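Local coordinates for regulatory protein PcrH (Pseudomonas aeruginosa, PDB 2XCB) that binds the chaperone-binding region of the type III secretion translocator PopD, probably as its chaperone, at residues Ile83-Leu97 with Gly108-His122. Numbering follows the deposited sequence.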
loop_
_atom_site.group_PDB
_atom_site.type_symbol
_atom_site.label_atom_id
_atom_site.label_comp_id
_atom_site.label_asym_id
_atom_site.label_seq_id
_atom_site.Cartn_x
_atom_site.Cartn_y
_atom_site.Cartn_z
ATOM N N ILE A 83 16.864 -13.221 -15.122
ATOM C CA ILE A 83 18.160 -13.884 -15.150
ATOM C C ILE A 83 19.318 -12.968 -15.582
ATOM O O ILE A 83 20.463 -13.340 -15.415
ATOM C CB ILE A 83 18.107 -15.109 -16.055
ATOM C CG1 ILE A 83 17.672 -14.714 -17.450
ATOM C CG2 ILE A 83 17.216 -16.216 -15.485
ATOM C CD1 ILE A 83 17.566 -16.025 -18.414
ATOM N N ASN A 84 19.027 -11.797 -16.140
ATOM C CA ASN A 84 20.033 -10.800 -16.573
ATOM C C ASN A 84 20.423 -9.726 -15.516
ATOM O O ASN A 84 21.384 -9.003 -15.676
ATOM C CB ASN A 84 19.540 -10.092 -17.829
ATOM C CG ASN A 84 19.642 -10.992 -19.051
ATOM O OD1 ASN A 84 20.562 -11.823 -19.096
ATOM N ND2 ASN A 84 18.684 -10.894 -20.004
ATOM N N GLU A 85 19.633 -9.634 -14.446
ATOM C CA GLU A 85 19.811 -8.555 -13.461
ATOM C C GLU A 85 20.963 -8.847 -12.500
ATOM O O GLU A 85 20.900 -9.794 -11.672
ATOM C CB GLU A 85 18.459 -8.339 -12.721
ATOM C CG GLU A 85 18.501 -7.487 -11.494
ATOM C CD GLU A 85 18.877 -6.093 -11.894
ATOM O OE1 GLU A 85 18.051 -5.404 -12.558
ATOM O OE2 GLU A 85 20.028 -5.741 -11.568
ATOM N N PRO A 86 22.021 -8.027 -12.579
ATOM C CA PRO A 86 23.244 -8.178 -11.757
ATOM C C PRO A 86 23.012 -7.845 -10.289
ATOM O O PRO A 86 23.764 -8.351 -9.433
ATOM C CB PRO A 86 24.216 -7.171 -12.396
ATOM C CG PRO A 86 23.281 -6.133 -12.994
ATOM C CD PRO A 86 22.184 -6.965 -13.585
ATOM N N ARG A 87 21.978 -7.047 -9.948
ATOM C CA ARG A 87 21.747 -6.684 -8.545
ATOM C C ARG A 87 21.462 -7.877 -7.643
ATOM O O ARG A 87 21.855 -7.870 -6.496
ATOM C CB ARG A 87 20.659 -5.641 -8.381
ATOM C CG ARG A 87 21.167 -4.269 -8.760
ATOM C CD ARG A 87 20.032 -3.139 -8.941
ATOM N NE ARG A 87 19.197 -3.397 -10.110
ATOM C CZ ARG A 87 18.176 -2.618 -10.521
ATOM N NH1 ARG A 87 17.803 -1.545 -9.810
ATOM N NH2 ARG A 87 17.503 -2.944 -11.635
ATOM N N PHE A 88 20.747 -8.865 -8.148
ATOM C CA PHE A 88 20.433 -10.021 -7.336
ATOM C C PHE A 88 21.693 -10.712 -6.848
ATOM O O PHE A 88 21.857 -10.851 -5.656
ATOM C CB PHE A 88 19.495 -10.955 -8.107
ATOM C CG PHE A 88 18.061 -10.371 -8.273
ATOM C CD1 PHE A 88 17.279 -10.073 -7.137
ATOM C CD2 PHE A 88 17.574 -10.031 -9.550
ATOM C CE1 PHE A 88 15.948 -9.577 -7.254
ATOM C CE2 PHE A 88 16.279 -9.494 -9.725
ATOM C CZ PHE A 88 15.441 -9.263 -8.547
ATOM N N PRO A 89 22.580 -11.196 -7.760
ATOM C CA PRO A 89 23.717 -11.977 -7.167
ATOM C C PRO A 89 24.687 -11.057 -6.441
ATOM O O PRO A 89 25.288 -11.420 -5.492
ATOM C CB PRO A 89 24.405 -12.577 -8.422
ATOM C CG PRO A 89 23.809 -11.882 -9.609
ATOM C CD PRO A 89 22.387 -11.546 -9.175
ATOM N N PHE A 90 24.747 -9.809 -6.858
ATOM C CA PHE A 90 25.613 -8.867 -6.178
ATOM C C PHE A 90 25.167 -8.661 -4.711
ATOM O O PHE A 90 25.993 -8.899 -3.773
ATOM C CB PHE A 90 25.661 -7.489 -6.942
ATOM C CG PHE A 90 26.595 -6.457 -6.289
ATOM C CD1 PHE A 90 27.973 -6.471 -6.545
ATOM C CD2 PHE A 90 26.087 -5.486 -5.366
ATOM C CE1 PHE A 90 28.863 -5.533 -5.936
ATOM C CE2 PHE A 90 26.937 -4.595 -4.722
ATOM C CZ PHE A 90 28.368 -4.628 -5.013
ATOM N N HIS A 91 23.888 -8.270 -4.476
ATOM C CA HIS A 91 23.489 -8.043 -3.111
ATOM C C HIS A 91 23.399 -9.340 -2.325
ATOM O O HIS A 91 23.610 -9.311 -1.130
ATOM C CB HIS A 91 22.189 -7.256 -3.015
ATOM C CG HIS A 91 22.388 -5.857 -3.584
ATOM N ND1 HIS A 91 23.316 -5.005 -3.030
ATOM C CD2 HIS A 91 21.978 -5.275 -4.739
ATOM C CE1 HIS A 91 23.391 -3.881 -3.771
ATOM N NE2 HIS A 91 22.581 -4.027 -4.815
ATOM N N ALA A 92 23.109 -10.436 -3.013
ATOM C CA ALA A 92 23.141 -11.756 -2.360
ATOM C C ALA A 92 24.582 -12.046 -1.844
ATOM O O ALA A 92 24.779 -12.681 -0.793
ATOM C CB ALA A 92 22.745 -12.850 -3.326
ATOM N N ALA A 93 25.552 -11.693 -2.671
ATOM C CA ALA A 93 26.956 -11.916 -2.296
ATOM C C ALA A 93 27.288 -11.105 -1.037
ATOM O O ALA A 93 27.965 -11.593 -0.142
ATOM C CB ALA A 93 27.842 -11.531 -3.478
ATOM N N GLU A 94 26.805 -9.846 -0.956
ATOM C CA GLU A 94 26.975 -9.099 0.303
ATOM C C GLU A 94 26.409 -9.778 1.560
ATOM O O GLU A 94 27.023 -9.750 2.695
ATOM C CB GLU A 94 26.360 -7.719 0.189
ATOM C CG GLU A 94 27.087 -6.845 -0.832
ATOM C CD GLU A 94 26.402 -5.517 -0.995
ATOM O OE1 GLU A 94 27.157 -4.561 -1.266
ATOM O OE2 GLU A 94 25.133 -5.428 -0.821
ATOM N N CYS A 95 25.218 -10.370 1.396
ATOM C CA CYS A 95 24.576 -11.076 2.488
ATOM C C CYS A 95 25.424 -12.308 2.803
ATOM O O CYS A 95 25.596 -12.583 3.968
ATOM C CB CYS A 95 23.123 -11.540 2.149
ATOM S SG CYS A 95 22.007 -10.083 1.769
ATOM N N HIS A 96 25.907 -13.045 1.796
ATOM C CA HIS A 96 26.700 -14.223 2.105
ATOM C C HIS A 96 27.940 -13.840 2.922
ATOM O O HIS A 96 28.364 -14.543 3.836
ATOM C CB HIS A 96 27.152 -14.896 0.818
ATOM C CG HIS A 96 26.101 -15.722 0.142
ATOM N ND1 HIS A 96 25.442 -16.749 0.773
ATOM C CD2 HIS A 96 25.556 -15.630 -1.096
ATOM C CE1 HIS A 96 24.614 -17.336 -0.081
ATOM N NE2 HIS A 96 24.669 -16.677 -1.228
ATOM N N LEU A 97 28.531 -12.717 2.560
ATOM C CA LEU A 97 29.744 -12.204 3.216
ATOM C C LEU A 97 29.450 -11.896 4.671
ATOM O O LEU A 97 30.139 -12.391 5.588
ATOM C CB LEU A 97 30.191 -10.927 2.476
ATOM C CG LEU A 97 31.479 -10.854 1.676
ATOM C CD1 LEU A 97 31.977 -9.362 1.670
ATOM C CD2 LEU A 97 32.563 -11.769 2.305
ATOM N N GLY A 108 28.498 -15.188 -6.007
ATOM C CA GLY A 108 27.553 -14.068 -6.314
ATOM C C GLY A 108 28.248 -12.925 -7.039
ATOM O O GLY A 108 27.689 -12.351 -8.011
ATOM N N PHE A 109 29.423 -12.546 -6.526
ATOM C CA PHE A 109 30.168 -11.375 -7.097
ATOM C C PHE A 109 30.668 -11.762 -8.504
ATOM O O PHE A 109 30.659 -10.952 -9.401
ATOM C CB PHE A 109 31.362 -10.967 -6.213
ATOM C CG PHE A 109 30.967 -10.256 -4.928
ATOM C CD1 PHE A 109 30.064 -9.202 -4.951
ATOM C CD2 PHE A 109 31.492 -10.663 -3.708
ATOM C CE1 PHE A 109 29.657 -8.540 -3.755
ATOM C CE2 PHE A 109 31.140 -9.989 -2.525
ATOM C CZ PHE A 109 30.197 -8.931 -2.555
ATOM N N TYR A 110 31.101 -13.003 -8.683
ATOM C CA TYR A 110 31.434 -13.557 -10.028
ATOM C C TYR A 110 30.264 -13.455 -11.052
ATOM O O TYR A 110 30.393 -12.817 -12.155
ATOM C CB TYR A 110 31.880 -15.004 -9.808
ATOM C CG TYR A 110 32.419 -15.721 -11.067
ATOM C CD1 TYR A 110 33.754 -15.499 -11.530
ATOM C CD2 TYR A 110 31.598 -16.619 -11.754
ATOM C CE1 TYR A 110 34.264 -16.174 -12.686
ATOM C CE2 TYR A 110 32.075 -17.305 -12.930
ATOM C CZ TYR A 110 33.409 -17.094 -13.357
ATOM O OH TYR A 110 33.821 -17.771 -14.487
ATOM N N SER A 111 29.090 -13.997 -10.666
ATOM C CA SER A 111 27.875 -13.879 -11.503
ATOM C C SER A 111 27.517 -12.429 -11.748
ATOM O O SER A 111 27.218 -12.064 -12.878
ATOM C CB SER A 111 26.687 -14.591 -10.873
ATOM O OG SER A 111 26.943 -15.978 -10.826
ATOM N N ALA A 112 27.560 -11.609 -10.691
ATOM C CA ALA A 112 27.202 -10.180 -10.834
ATOM C C ALA A 112 28.125 -9.495 -11.810
ATOM O O ALA A 112 27.695 -8.631 -12.610
ATOM C CB ALA A 112 27.229 -9.462 -9.444
ATOM N N ARG A 113 29.421 -9.850 -11.749
ATOM C CA ARG A 113 30.316 -9.191 -12.691
ATOM C C ARG A 113 29.962 -9.604 -14.113
ATOM O O ARG A 113 29.899 -8.778 -14.983
ATOM C CB ARG A 113 31.844 -9.397 -12.409
ATOM C CG ARG A 113 32.672 -8.666 -13.534
ATOM C CD ARG A 113 34.221 -8.699 -13.435
ATOM N NE ARG A 113 34.694 -10.060 -13.336
ATOM C CZ ARG A 113 35.884 -10.409 -12.865
ATOM N NH1 ARG A 113 36.741 -9.478 -12.477
ATOM N NH2 ARG A 113 36.198 -11.697 -12.768
ATOM N N ALA A 114 29.702 -10.870 -14.324
ATOM C CA ALA A 114 29.343 -11.348 -15.666
ATOM C C ALA A 114 28.064 -10.665 -16.175
ATOM O O ALA A 114 28.035 -10.204 -17.336
ATOM C CB ALA A 114 29.170 -12.827 -15.638
ATOM N N LEU A 115 27.023 -10.580 -15.319
ATOM C CA LEU A 115 25.751 -9.966 -15.770
ATOM C C LEU A 115 25.961 -8.488 -16.006
ATOM O O LEU A 115 25.495 -7.949 -17.012
ATOM C CB LEU A 115 24.595 -10.196 -14.777
ATOM C CG LEU A 115 24.255 -11.663 -14.509
ATOM C CD1 LEU A 115 23.089 -11.822 -13.563
ATOM C CD2 LEU A 115 23.834 -12.278 -15.804
ATOM N N ALA A 116 26.671 -7.819 -15.094
ATOM C CA ALA A 116 26.847 -6.364 -15.241
ATOM C C ALA A 116 27.754 -6.074 -16.440
ATOM O O ALA A 116 27.488 -5.135 -17.176
ATOM C CB ALA A 116 27.367 -5.687 -13.929
ATOM N N ALA A 117 28.778 -6.916 -16.694
ATOM C CA ALA A 117 29.648 -6.676 -17.881
ATOM C C ALA A 117 28.882 -6.684 -19.225
ATOM O O ALA A 117 29.284 -6.029 -20.168
ATOM C CB ALA A 117 30.872 -7.666 -17.932
ATOM N N ALA A 118 27.796 -7.427 -19.318
ATOM C CA ALA A 118 27.090 -7.515 -20.561
ATOM C C ALA A 118 26.145 -6.305 -20.852
ATOM O O ALA A 118 25.479 -6.295 -21.879
ATOM C CB ALA A 118 26.317 -8.799 -20.601
ATOM N N GLN A 119 26.040 -5.339 -19.939
ATOM C CA GLN A 119 25.033 -4.264 -20.077
ATOM C C GLN A 119 25.628 -2.895 -19.770
ATOM O O GLN A 119 26.052 -2.666 -18.656
ATOM C CB GLN A 119 23.812 -4.574 -19.182
ATOM C CG GLN A 119 23.175 -5.958 -19.493
ATOM C CD GLN A 119 22.242 -6.509 -18.400
ATOM O OE1 GLN A 119 21.220 -5.874 -18.080
ATOM N NE2 GLN A 119 22.575 -7.721 -17.840
ATOM N N PRO A 120 25.641 -1.962 -20.749
ATOM C CA PRO A 120 26.273 -0.635 -20.500
ATOM C C PRO A 120 25.673 0.194 -19.330
ATOM O O PRO A 120 26.412 0.885 -18.619
ATOM C CB PRO A 120 26.144 0.076 -21.853
ATOM C CG PRO A 120 26.002 -1.056 -22.860
ATOM C CD PRO A 120 25.177 -2.085 -22.149
ATOM N N ALA A 121 24.369 0.066 -19.091
ATOM C CA ALA A 121 23.711 0.669 -17.898
ATOM C C ALA A 121 24.371 0.278 -16.547
ATOM O O ALA A 121 24.261 0.993 -15.542
ATOM C CB ALA A 121 22.217 0.268 -17.871
ATOM N N HIS A 122 25.036 -0.879 -16.533
ATOM C CA HIS A 122 25.590 -1.418 -15.306
ATOM C C HIS A 122 27.137 -1.402 -15.231
ATOM O O HIS A 122 27.733 -2.225 -14.521
ATOM C CB HIS A 122 25.084 -2.847 -15.095
ATOM C CG HIS A 122 23.622 -2.961 -14.781
ATOM N ND1 HIS A 122 23.095 -2.637 -13.543
ATOM C CD2 HIS A 122 22.592 -3.464 -15.507
ATOM C CE1 HIS A 122 21.802 -2.913 -13.532
ATOM N NE2 HIS A 122 21.475 -3.426 -14.706
#
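Two aliphatic carbons sit squarely over the faces of aromatic rings at either end of this contact, each within 6° of the ring normal. A93 CB stands 3.4 Å from the F109 ring centroid, and P86 CG 3.5 Å from that of H122. In these CH-pi contacts A93's short methyl lets the F109 ring close on the helix surface, while P86 offers C-H groups held by a rigid ring. The CA-CB bond of F109 points away from helix 87-97, but CG, anti to the carbonyl carbon, swings the ring back as a knob among F90, A93, E94 and L97. It also turns an edge to the face of F90, the planes 66° apart, while M132 of helix 123-140 touches it too. Helices 87-98 and 102-117 form an antiparallel hairpin, as in the tetratricopeptide-type repeats of this chaperone class; axes of 87-97 and 108-117 approach to 7.3 Å at 157°. G108 and A112 permit that closeness: side-chainless G108 brings CA within 3.6 Å of P89 O, and P89 packs as a knob among G108, S111, A112 and L115. Q119 NE2 gives N84 O a nearly straight hydrogen bond (2.8 Å), joining the turn after helix 102-117 to the loop before helix 87-98. Beside H122, R87 grips the E85 carboxylate side-on, NE to OE2 and NH2 to OE1, in a salt bridge; its backbone N caps onto OE2, and its guanidinium also bonds the bound peptide's backbone.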